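Local structure of carbohydrate binding module E1 (Uncultured bacterium, 5KLE) at residues Phe13-Lys19 with Asp29-Tyr33; Thr39-Trp45 with Asn91-Trp97. The protein binds cello-oligosaccharides such as cellopentaose and probably serves to hold a carbohydrate-active enzyme of soil bacteria on cellulose. All coordinates share one frame; numbering follows the deposited sequence. Where two conformers were deposited one is given.

Interaction 1 of 2, residues Phe13-Lys19 with Asp29-Tyr33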
ATOM      1  N   PHE A  13      10.916   5.815  -2.890  1.00  9.82           N
ATOM      2  CA  PHE A  13       9.727   5.143  -3.405  1.00  9.60           C
ATOM      3  C   PHE A  13       9.926   4.822  -4.886  1.00  9.36           C
ATOM      4  O   PHE A  13      10.500   5.617  -5.653  1.00  9.29           O
ATOM      5  CB  PHE A  13       8.467   6.004  -3.184  1.00  9.76           C
ATOM      6  CG  PHE A  13       8.458   7.318  -3.929  1.00  9.65           C
ATOM      7  CD1 PHE A  13       9.087   8.452  -3.383  1.00  9.79           C
ATOM      8  CD2 PHE A  13       7.837   7.430  -5.162  1.00 10.40           C
ATOM      9  CE1 PHE A  13       9.055   9.677  -4.053  1.00 11.09           C
ATOM     10  CE2 PHE A  13       7.823   8.639  -5.850  1.00 11.90           C
ATOM     11  CZ  PHE A  13       8.426   9.758  -5.304  1.00 11.02           C
ATOM     12  N   ASN A  14       9.483   3.631  -5.292  1.00  8.45           N
ATOM     13  CA  ASN A  14       9.691   3.190  -6.662  1.00  8.08           C
ATOM     14  C   ASN A  14       8.435   3.173  -7.515  1.00 10.49           C
ATOM     15  O   ASN A  14       8.549   2.980  -8.737  1.00 11.34           O
ATOM     16  CB  ASN A  14      10.395   1.810  -6.705  1.00  8.10           C
ATOM     17  CG  ASN A  14       9.516   0.665  -6.216  1.00 10.02           C
ATOM     18  OD1 ASN A  14       8.631   0.845  -5.359  1.00 10.33           O
ATOM     19  ND2 ASN A  14       9.773  -0.531  -6.746  1.00  9.50           N
ATOM     20  N   LYS A  15       7.269   3.431  -6.929  1.00  8.80           N
ATOM     21  CA  LYS A  15       6.008   3.511  -7.659  1.00  9.31           C
ATOM     22  C   LYS A  15       5.128   4.571  -7.017  1.00  9.71           C
ATOM     23  O   LYS A  15       5.246   4.839  -5.817  1.00 11.54           O
ATOM     24  CB  LYS A  15       5.285   2.157  -7.647  1.00  9.63           C
ATOM     25  CG  LYS A  15       6.047   1.039  -8.415  1.00 10.00           C
ATOM     26  CD  LYS A  15       5.347  -0.315  -8.320  1.00  9.32           C
ATOM     27  CE  LYS A  15       6.082  -1.309  -9.224  1.00  9.06           C
ATOM     28  NZ  LYS A  15       5.583  -2.743  -9.064  1.00 12.10           N
ATOM     29  N   THR A  16       4.212   5.142  -7.802  1.00  9.54           N
ATOM     30  CA  THR A  16       3.227   6.106  -7.306  1.00  9.63           C
ATOM     31  C   THR A  16       1.824   5.624  -7.660  1.00 12.65           C
ATOM     32  O   THR A  16       1.525   5.395  -8.843  1.00 14.38           O
ATOM     33  CB  THR A  16       3.484   7.498  -7.893  1.00 11.04           C
ATOM     34  OG1 THR A  16       4.794   7.971  -7.519  1.00 13.80           O
ATOM     35  CG2 THR A  16       2.446   8.494  -7.385  1.00 13.84           C
ATOM     36  N   ALA A  17       0.960   5.486  -6.639  1.00 11.01           N
ATOM     37  CA  ALA A  17      -0.416   5.027  -6.880  1.00 10.87           C
ATOM     38  C   ALA A  17      -1.314   6.222  -7.127  1.00 11.80           C
ATOM     39  O   ALA A  17      -1.205   7.258  -6.460  1.00 14.42           O
ATOM     40  CB  ALA A  17      -0.933   4.264  -5.657  1.00 12.59           C
ATOM     41  N   ALA A  18      -2.247   6.059  -8.072  1.00 12.59           N
ATOM     42  CA  ALA A  18      -3.330   7.017  -8.280  1.00 12.33           C
ATOM     43  C   ALA A  18      -4.622   6.482  -7.681  1.00 11.46           C
ATOM     44  O   ALA A  18      -4.879   5.271  -7.730  1.00 13.52           O
ATOM     45  CB  ALA A  18      -3.536   7.302  -9.766  1.00 15.84           C
ATOM     46  N   LYS A  19      -5.422   7.389  -7.104  1.00 14.94           N
ATOM     47  CA  LYS A  19      -6.658   7.012  -6.410  1.00 13.64           C
ATOM     48  C   LYS A  19      -7.531   6.135  -7.292  1.00 12.26           C
ATOM     49  O   LYS A  19      -7.944   6.549  -8.388  1.00 16.11           O
ATOM     50  CB  LYS A  19      -7.427   8.283  -6.001  1.00 12.53           C
ATOM     51  CG  LYS A  19      -8.715   8.033  -5.244  1.00 13.93           C
ATOM     52  CD  LYS A  19      -9.307   9.391  -4.868  1.00 14.24           C
ATOM     53  CE  LYS A  19     -10.547   9.296  -3.964  1.00 17.12           C
ATOM     54  NZ  LYS A  19     -11.649   8.509  -4.579  1.00 16.81           N
ATOM     55  N   ASP A  29       8.175  -3.492  -2.844  1.00  9.25           N
ATOM     56  CA  ASP A  29       7.858  -2.188  -3.426  1.00  9.42           C
ATOM     57  C   ASP A  29       7.599  -1.162  -2.324  1.00  9.42           C
ATOM     58  O   ASP A  29       7.214  -1.509  -1.207  1.00 10.16           O
ATOM     59  CB  ASP A  29       6.586  -2.286  -4.292  1.00  9.29           C
ATOM     60  CG  ASP A  29       6.826  -2.852  -5.695  1.00  9.68           C
ATOM     61  OD1 ASP A  29       7.984  -2.907  -6.178  1.00 10.53           O
ATOM     62  OD2 ASP A  29       5.803  -3.229  -6.317  1.00 10.39           O
ATOM     63  N   CYS A  30       7.829   0.118  -2.653  1.00  8.35           N
ATOM     64  CA  CYS A  30       7.602   1.262  -1.773  1.00  7.46           C
ATOM     65  C   CYS A  30       6.759   2.262  -2.559  1.00  8.69           C
ATOM     66  O   CYS A  30       7.266   2.888  -3.504  1.00  9.26           O
ATOM     67  CB  CYS A  30       8.948   1.872  -1.382  1.00  7.74           C
ATOM     68  SG  CYS A  30       8.753   3.397  -0.389  1.00  9.05           S
ATOM     69  N   ILE A  31       5.472   2.369  -2.204  1.00  8.81           N
ATOM     70  CA  ILE A  31       4.473   3.069  -3.011  1.00  9.74           C
ATOM     71  C   ILE A  31       4.189   4.425  -2.367  1.00 10.01           C
ATOM     72  O   ILE A  31       3.833   4.490  -1.174  1.00 11.65           O
ATOM     73  CB  ILE A  31       3.154   2.272  -3.054  1.00 11.32           C
ATOM     74  CG1 ILE A  31       3.392   0.790  -3.345  1.00 17.75           C
ATOM     75  CG2 ILE A  31       2.150   2.943  -4.061  1.00 13.81           C
ATOM     76  CD1 ILE A  31       4.005   0.579  -4.606  1.00 16.42           C
ATOM     77  N   LYS A  32       4.233   5.503  -3.155  1.00  9.37           N
ATOM     78  CA  LYS A  32       3.758   6.807  -2.706  1.00  9.55           C
ATOM     79  C   LYS A  32       2.268   6.907  -3.033  1.00 12.22           C
ATOM     80  O   LYS A  32       1.855   6.595  -4.156  1.00 12.42           O
ATOM     81  CB  LYS A  32       4.493   7.922  -3.451  1.00  9.47           C
ATOM     82  CG  LYS A  32       4.068   9.337  -3.035  1.00 11.36           C
ATOM     83  CD  LYS A  32       4.750  10.415  -3.893  1.00 14.81           C
ATOM     84  CE  LYS A  32       4.336  11.806  -3.467  1.00 19.95           C
ATOM     85  NZ  LYS A  32       5.223  12.807  -4.170  1.00 23.14           N
ATOM     86  N   TYR A  33       1.472   7.364  -2.064  1.00 11.32           N
ATOM     87  CA  TYR A  33       0.049   7.612  -2.307  1.00  9.74           C
ATOM     88  C   TYR A  33      -0.368   8.841  -1.517  1.00 12.42           C
ATOM     89  O   TYR A  33      -0.195   8.869  -0.290  1.00 13.63           O
ATOM     90  CB  TYR A  33      -0.812   6.418  -1.860  1.00 11.17           C
ATOM     91  CG  TYR A  33      -2.291   6.633  -2.091  1.00 10.91           C
ATOM     92  CD1 TYR A  33      -2.789   6.771  -3.382  1.00 12.42           C
ATOM     93  CD2 TYR A  33      -3.199   6.739  -1.022  1.00 13.38           C
ATOM     94  CE1 TYR A  33      -4.143   7.009  -3.604  1.00 11.58           C
ATOM     95  CE2 TYR A  33      -4.583   6.965  -1.241  1.00 14.24           C
ATOM     96  CZ  TYR A  33      -5.037   7.114  -2.541  1.00 13.30           C
ATOM     97  OH  TYR A  33      -6.376   7.321  -2.831  1.00 13.69           O
TER
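Asp29 is gripped from two directions by neighbours on the edge segment. Lys15 NZ forms a salt bridge with Asp29 OD2 at 2.8 Å, on the syn side but tilted out of the carboxylate plane. The Asn14 side chain crosses that of Asp29 at about a right angle, with amide and carboxylate planes well inclined to each other. Asn14 ND2 gives a nearly straight bond (170°) to Asp29 OD1, 3.0 Å away and met from above the carboxylate plane. With CG turned between its backbone N and carbonyl carbon (chi1 69°), Asn14 also directs OD1 to the backbone N of Cys30, at 2.9 Å. Were Asp29 an alanine, the Lys15 ammonium would probably lose its counter-charge across the contact, and Asn14 ND2 its acceptor. Lys15 NZ also bonds Ser24 O, and Asp29 OD2 accepts from Val26 N.

The backbones then pair as parallel beta strands, 15-16 bordering a mixed sheet beside 30-35: Lys15 O receives Lys32 N, and Lys32 O receives Ala17 N. This sheet is one of two that pack into a beta-sandwich, as is common among carbohydrate-binding modules. Lys32 and Thr16 lie side by side on one face, and the Phe13 ring meets Lys32 CB in a CH-pi contact, 4.2 Å from the ring centroid. Phe13 CB also touches Cys30 SG, disulfide-bonded to Cys8. On the other face Lys15 CB meets Ile31 CD1; Ala17 CB packs 3.7 Å from Ile31 CG2. Tyr33 (chi1 180°) receives Ala17 O at its ring edge and the aliphatic part of Lys19 against OH, which reaches Asn96 of the other sheet.

Interaction 2 of 2, residues Thr39-Trp45 with Asn91-Trp97; sequences TLQIGSW and NVKFDNW. With BGC (beta-D-glucopyranose), chain B; BGC (beta-D-glucopyranose), chain C; BGC (beta-D-glucopyranose), chain D.
Gln41 lies flat beneath the indole of Trp97, amide and ring planes only 2° apart, with CG 3.5 Å from the centroid of the six-membered ring in a CH-pi contact. CG stands beside the glutamine's backbone N, and a bend at chi2 (-74°) folds the chain against the ring. Its NE2 bonds Thr39 O from the face opposite Trp97 N, and its OE1 is held by Thr70, so the amide is fixed at both ends. The other face of Trp97 carries a glucose of chain C, whose C4 sits over the ring centre.

Trp45 offers one face to two sugars, C1 of the chain D glucose and C4 of the chain B glucose each standing 3.7 Å above its plane. Lys93 leaves the backbone with CG between N and the carbonyl carbon and then extends past the indole, CE 3.7 Å from Trp45 CZ3, to give NZ to O3 and O2 of the chain B glucose. Aromatic platforms that stack on sugar rings, with hydrogen-bonding side chains alongside, are characteristic of glycan-binding modules. Below, Ile42 CG2 packs on Val92 CG2, while Ser44 OG bonds Asn91 O at 2.7 Å.

Strands 40-44 and 91-96 run antiparallel at 156° in the middle of a four-stranded sheet, flanked by 67-71, whose Trp68 meets both tryptophans edge-to-face, and by 23-25; on the inner face Leu40 reaches Tyr33 of strand 30-35.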
ATOM      1  N   THR A  39     -10.694   7.943   4.867  1.00 14.17           N
ATOM      2  CA  THR A  39     -10.051   6.753   5.415  1.00 12.73           C
ATOM      3  C   THR A  39      -9.432   5.938   4.285  1.00 12.81           C
ATOM      4  O   THR A  39     -10.104   5.639   3.286  1.00 14.15           O
ATOM      5  CB  THR A  39     -11.042   5.885   6.190  1.00 13.00           C
ATOM      6  OG1 THR A  39     -11.601   6.663   7.262  1.00 16.75           O
ATOM      7  CG2 THR A  39     -10.354   4.660   6.763  1.00 17.28           C
ATOM      8  N   LEU A  40      -8.155   5.585   4.452  1.00 11.63           N
ATOM      9  CA  LEU A  40      -7.429   4.809   3.433  1.00 10.52           C
ATOM     10  C   LEU A  40      -8.030   3.410   3.261  1.00 13.76           C
ATOM     11  O   LEU A  40      -8.424   2.762   4.236  1.00 14.00           O
ATOM     12  CB  LEU A  40      -5.954   4.680   3.847  1.00 10.33           C
ATOM     13  CG  LEU A  40      -5.057   3.824   2.954  1.00 10.81           C
ATOM     14  CD1 LEU A  40      -4.800   4.597   1.648  1.00 14.31           C
ATOM     15  CD2 LEU A  40      -3.713   3.505   3.642  1.00 11.34           C
ATOM     16  N   GLN A  41      -8.078   2.939   2.013  1.00 12.26           N
ATOM     17  CA  GLN A  41      -8.557   1.603   1.651  1.00 10.17           C
ATOM     18  C   GLN A  41      -7.534   0.977   0.693  1.00  9.50           C
ATOM     19  O   GLN A  41      -7.036   1.659  -0.219  1.00 11.81           O
ATOM     20  CB  GLN A  41      -9.913   1.724   0.915  1.00 10.95           C
ATOM     21  CG  GLN A  41     -10.899   2.716   1.537  1.00 12.16           C
ATOM     22  CD  GLN A  41     -11.557   2.234   2.824  1.00 13.19           C
ATOM     23  OE1 GLN A  41     -11.715   1.018   3.039  1.00 15.19           O
ATOM     24  NE2 GLN A  41     -12.007   3.175   3.650  1.00 13.89           N
ATOM     25  N   ILE A  42      -7.200  -0.311   0.907  1.00  9.95           N
ATOM     26  CA  ILE A  42      -6.276  -1.083   0.054  1.00  9.67           C
ATOM     27  C   ILE A  42      -7.053  -2.292  -0.451  1.00 11.88           C
ATOM     28  O   ILE A  42      -7.583  -3.059   0.367  1.00 13.64           O
ATOM     29  CB  ILE A  42      -5.010  -1.535   0.799  1.00  9.72           C
ATOM     30  CG1 ILE A  42      -4.262  -0.310   1.337  1.00 13.84           C
ATOM     31  CG2 ILE A  42      -4.166  -2.428  -0.148  1.00 11.72           C
ATOM     32  CD1 ILE A  42      -3.077  -0.667   2.250  1.00 15.82           C
ATOM     33  N   GLY A  43      -7.145  -2.452  -1.777  1.00 10.60           N
ATOM     34  CA  GLY A  43      -7.968  -3.510  -2.370  1.00 11.04           C
ATOM     35  C   GLY A  43      -7.267  -4.345  -3.422  1.00 10.60           C
ATOM     36  O   GLY A  43      -6.524  -3.822  -4.259  1.00 11.70           O
ATOM     37  N   SER A  44      -7.535  -5.663  -3.404  1.00  9.05           N
ATOM     38  CA  SER A  44      -7.026  -6.529  -4.459  1.00  9.19           C
ATOM     39  C   SER A  44      -7.961  -7.712  -4.614  1.00 11.27           C
ATOM     40  O   SER A  44      -8.555  -8.175  -3.631  1.00 10.56           O
ATOM     41  CB  SER A  44      -5.623  -7.042  -4.126  1.00  9.27           C
ATOM     42  OG  SER A  44      -5.115  -7.880  -5.164  1.00  9.21           O
ATOM     43  N   TRP A  45      -8.025  -8.239  -5.839  1.00  9.16           N
ATOM     44  CA  TRP A  45      -8.918  -9.343  -6.195  1.00  8.71           C
ATOM     45  C   TRP A  45      -8.139 -10.481  -6.860  1.00  8.77           C
ATOM     46  O   TRP A  45      -8.749 -11.424  -7.413  1.00 11.67           O
ATOM     47  CB  TRP A  45     -10.130  -8.869  -7.027  1.00 10.06           C
ATOM     48  CG  TRP A  45     -10.998  -8.029  -6.153  1.00 13.13           C
ATOM     49  CD1 TRP A  45     -12.097  -8.441  -5.473  1.00 13.72           C
ATOM     50  CD2 TRP A  45     -10.808  -6.642  -5.824  1.00 11.22           C
ATOM     51  NE1 TRP A  45     -12.603  -7.401  -4.721  1.00 13.39           N
ATOM     52  CE2 TRP A  45     -11.821  -6.288  -4.914  1.00 15.84           C
ATOM     53  CE3 TRP A  45      -9.867  -5.676  -6.196  1.00 13.19           C
ATOM     54  CZ2 TRP A  45     -11.934  -4.996  -4.382  1.00 15.38           C
ATOM     55  CZ3 TRP A  45      -9.973  -4.388  -5.658  1.00 11.55           C
ATOM     56  CH2 TRP A  45     -10.980  -4.075  -4.743  1.00 14.69           C
ATOM     57  N   ASN A  91      -2.400  -7.473  -8.603  1.00  9.23           N
ATOM     58  CA  ASN A  91      -2.930  -6.145  -8.941  1.00  8.68           C
ATOM     59  C   ASN A  91      -3.631  -5.562  -7.717  1.00 11.38           C
ATOM     60  O   ASN A  91      -4.534  -6.192  -7.150  1.00 11.91           O
ATOM     61  CB  ASN A  91      -3.928  -6.214 -10.097  1.00 10.47           C
ATOM     62  CG  ASN A  91      -3.273  -6.522 -11.413  1.00 17.97           C
ATOM     63  OD1 ASN A  91      -2.095  -6.203 -11.639  1.00 18.99           O
ATOM     64  ND2 ASN A  91      -4.055  -7.082 -12.330  1.00 24.90           N
ATOM     65  N   VAL A  92      -3.251  -4.339  -7.343  1.00  8.78           N
ATOM     66  CA  VAL A  92      -3.757  -3.707  -6.128  1.00  9.84           C
ATOM     67  C   VAL A  92      -4.188  -2.291  -6.468  1.00 11.36           C
ATOM     68  O   VAL A  92      -3.662  -1.687  -7.408  1.00 11.38           O
ATOM     69  CB  VAL A  92      -2.677  -3.717  -5.021  1.00  9.61           C
ATOM     70  CG1 VAL A  92      -1.539  -2.771  -5.376  1.00 12.79           C
ATOM     71  CG2 VAL A  92      -3.289  -3.367  -3.664  1.00 11.76           C
ATOM     72  N   LYS A  93      -5.168  -1.756  -5.713  1.00  9.78           N
ATOM     73  CA  LYS A  93      -5.461  -0.320  -5.783  1.00  8.75           C
ATOM     74  C   LYS A  93      -5.584   0.287  -4.399  1.00 11.50           C
ATOM     75  O   LYS A  93      -5.961  -0.386  -3.440  1.00 11.62           O
ATOM     76  CB  LYS A  93      -6.674   0.042  -6.638  1.00 13.44           C
ATOM     77  CG  LYS A  93      -7.935  -0.714  -6.294  1.00 17.30           C
ATOM     78  CD  LYS A  93      -9.004  -0.259  -7.286  1.00 21.07           C
ATOM     79  CE  LYS A  93     -10.230  -1.097  -7.266  1.00 27.99           C
ATOM     80  NZ  LYS A  93     -11.211  -0.577  -8.301  1.00 27.20           N
ATOM     81  N   PHE A  94      -5.194   1.560  -4.309  1.00  9.85           N
ATOM     82  CA  PHE A  94      -5.358   2.365  -3.106  0.51 10.27           C
ATOM     83  C   PHE A  94      -6.452   3.398  -3.364  1.00 11.90           C
ATOM     84  O   PHE A  94      -6.557   3.938  -4.469  1.00 12.14           O
ATOM     85  CB  PHE A  94      -4.064   3.114  -2.747  0.51 12.61           C
ATOM     86  CG  PHE A  94      -2.877   2.218  -2.437  0.51 11.03           C
ATOM     87  CD1 PHE A  94      -3.015   0.843  -2.221  0.51  8.56           C
ATOM     88  CD2 PHE A  94      -1.609   2.773  -2.368  0.51 12.55           C
ATOM     89  CE1 PHE A  94      -1.882   0.023  -1.943  0.51 10.62           C
ATOM     90  CE2 PHE A  94      -0.485   1.980  -2.077  0.51 12.75           C
ATOM     91  CZ  PHE A  94      -0.624   0.599  -1.865  0.51 12.87           C
ATOM     92  N   ASP A  95      -7.276   3.673  -2.339  1.00 11.22           N
ATOM     93  CA  ASP A  95      -8.389   4.612  -2.454  1.00 10.39           C
ATOM     94  C   ASP A  95      -8.619   5.229  -1.074  1.00 13.30           C
ATOM     95  O   ASP A  95      -7.917   4.907  -0.103  1.00 12.38           O
ATOM     96  CB  ASP A  95      -9.644   3.893  -3.010  1.00 13.05           C
ATOM     97  CG  ASP A  95     -10.568   4.803  -3.852  1.00 14.36           C
ATOM     98  OD1 ASP A  95     -10.694   6.013  -3.579  1.00 14.68           O
ATOM     99  OD2 ASP A  95     -11.220   4.277  -4.795  1.00 18.35           O
ATOM    100  N   ASN A  96      -9.609   6.115  -0.980  1.00 14.09           N
ATOM    101  CA  ASN A  96      -9.920   6.748   0.293  1.00 13.28           C
ATOM    102  C   ASN A  96     -11.333   7.272   0.200  1.00 15.87           C
ATOM    103  O   ASN A  96     -11.741   7.789  -0.852  1.00 16.02           O
ATOM    104  CB  ASN A  96      -8.928   7.882   0.666  1.00 14.26           C
ATOM    105  CG  ASN A  96      -8.826   8.961  -0.402  1.00 16.08           C
ATOM    106  OD1 ASN A  96      -8.102   8.787  -1.372  1.00 16.81           O
ATOM    107  ND2 ASN A  96      -9.527  10.077  -0.223  1.00 19.02           N
ATOM    108  N   TRP A  97     -12.081   7.119   1.290  1.00 14.54           N
ATOM    109  CA  TRP A  97     -13.448   7.638   1.365  1.00 14.67           C
ATOM    110  C   TRP A  97     -13.947   7.695   2.795  1.00 18.82           C
ATOM    111  O   TRP A  97     -13.239   7.260   3.703  1.00 17.69           O
ATOM    112  CB  TRP A  97     -14.430   6.826   0.492  1.00 15.54           C
ATOM    113  CG  TRP A  97     -14.528   5.342   0.838  1.00 14.10           C
ATOM    114  CD1 TRP A  97     -15.114   4.792   1.953  1.00 18.27           C
ATOM    115  CD2 TRP A  97     -14.068   4.241   0.047  1.00 15.15           C
ATOM    116  NE1 TRP A  97     -15.041   3.416   1.898  1.00 14.36           N
ATOM    117  CE2 TRP A  97     -14.408   3.049   0.741  1.00 12.93           C
ATOM    118  CE3 TRP A  97     -13.406   4.136  -1.190  1.00 13.68           C
ATOM    119  CZ2 TRP A  97     -14.096   1.780   0.256  1.00 16.11           C
ATOM    120  CZ3 TRP A  97     -13.110   2.871  -1.681  1.00 15.22           C
ATOM    121  CH2 TRP A  97     -13.453   1.702  -0.964  1.00 14.47           C
ATOM    122  OXT TRP A  97     -15.079   8.182   3.060  1.00 20.38           O
TER
HETATM  123  C2  BGC B   4     -13.990  -2.542  -6.617  0.51 16.36           C
HETATM  124  C3  BGC B   4     -13.837  -3.360  -7.865  0.51 16.34           C
HETATM  125  C4  BGC B   4     -14.067  -4.836  -7.552  0.51 16.75           C
HETATM  126  C5  BGC B   4     -15.376  -5.017  -6.908  0.51 19.28           C
HETATM  127  C6  BGC B   4     -15.550  -6.405  -6.344  0.51 22.82           C
HETATM  128  C1  BGC B   4     -15.348  -2.829  -5.981  0.51 18.85           C
HETATM  129  O2  BGC B   4     -13.846  -1.166  -6.933  0.51 20.51           O
HETATM  130  O3  BGC B   4     -12.535  -3.145  -8.380  0.51 19.37           O
HETATM  131  O4  BGC B   4     -14.114  -5.556  -8.690  0.51 20.08           O
HETATM  132  O5  BGC B   4     -15.526  -4.174  -5.799  0.51 19.19           O
HETATM  133  O6  BGC B   4     -16.616  -6.388  -5.458  0.51 26.72           O
HETATM  134  C2  BGC C   2     -17.415   5.620  -1.916  0.51 16.78           C
HETATM  135  C3  BGC C   2     -17.611   4.311  -2.644  0.51 16.39           C
HETATM  136  C4  BGC C   2     -17.477   3.124  -1.656  0.51 17.54           C
HETATM  137  C5  BGC C   2     -18.370   3.376  -0.466  0.51 20.32           C
HETATM  138  C6  BGC C   2     -18.356   2.492   0.787  0.51 18.48           C
HETATM  139  C1  BGC C   2     -18.338   5.709  -0.696  0.51 16.72           C
HETATM  140  O2  BGC C   2     -17.697   6.694  -2.781  0.51 18.88           O
HETATM  141  O3  BGC C   2     -16.715   4.283  -3.758  0.51 21.01           O
HETATM  142  O4  BGC C   2     -17.872   1.997  -2.368  0.51 23.62           O
HETATM  143  O5  BGC C   2     -18.146   4.637   0.119  0.51 18.29           O
HETATM  144  O6  BGC C   2     -19.263   3.059   1.688  0.51 24.85           O
HETATM  145  C2  BGC D   5     -13.745  -7.653  -9.580  0.51 21.73           C
HETATM  146  C3  BGC D   5     -12.583  -8.568 -10.072  0.51 21.79           C
HETATM  147  C4  BGC D   5     -11.569  -7.770 -10.782  0.51 23.05           C
HETATM  148  C5  BGC D   5     -11.124  -6.517 -10.002  0.51 20.76           C
HETATM  149  C6  BGC D   5     -10.176  -5.774 -10.900  0.51 22.25           C
HETATM  150  C1  BGC D   5     -13.152  -6.477  -8.848  0.51 19.36           C
HETATM  151  O2  BGC D   5     -14.717  -8.198  -8.744  0.51 23.46           O
HETATM  152  O3  BGC D   5     -13.061  -9.359 -11.118  0.51 23.56           O
HETATM  153  O4  BGC D   5     -10.447  -8.522 -11.184  0.51 27.60           O
HETATM  154  O5  BGC D   5     -12.290  -5.802  -9.696  0.51 20.62           O
HETATM  155  O6  BGC D   5     -10.128  -4.402 -10.487  0.51 22.21           O
HETATM  156  O   HOH W   1      -7.007  -6.799  -8.170  1.00 14.02           O

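How the interactions relate
Interaction 2 is mostly buried and joins the two central strands of an antiparallel sheet, whereas interaction 1 is only partly buried and joins the short outermost strand 15-16 to its parallel neighbour 30-35 in the mixed sheet. The two sheets pack face to face, with Ile31 against Phe94 in the conformer given. Polar links join them too, through the salt bridge of Lys19 NZ with Asp95 OD1 and a probable hydrogen bond between Tyr33 OH and Asn96 OD1. Their chemistry follows their place: interaction 1 relies on charge and amide bonds at one end, while interaction 2 turns apolar residues inward and its tryptophans and lysine outward to the bound glycan.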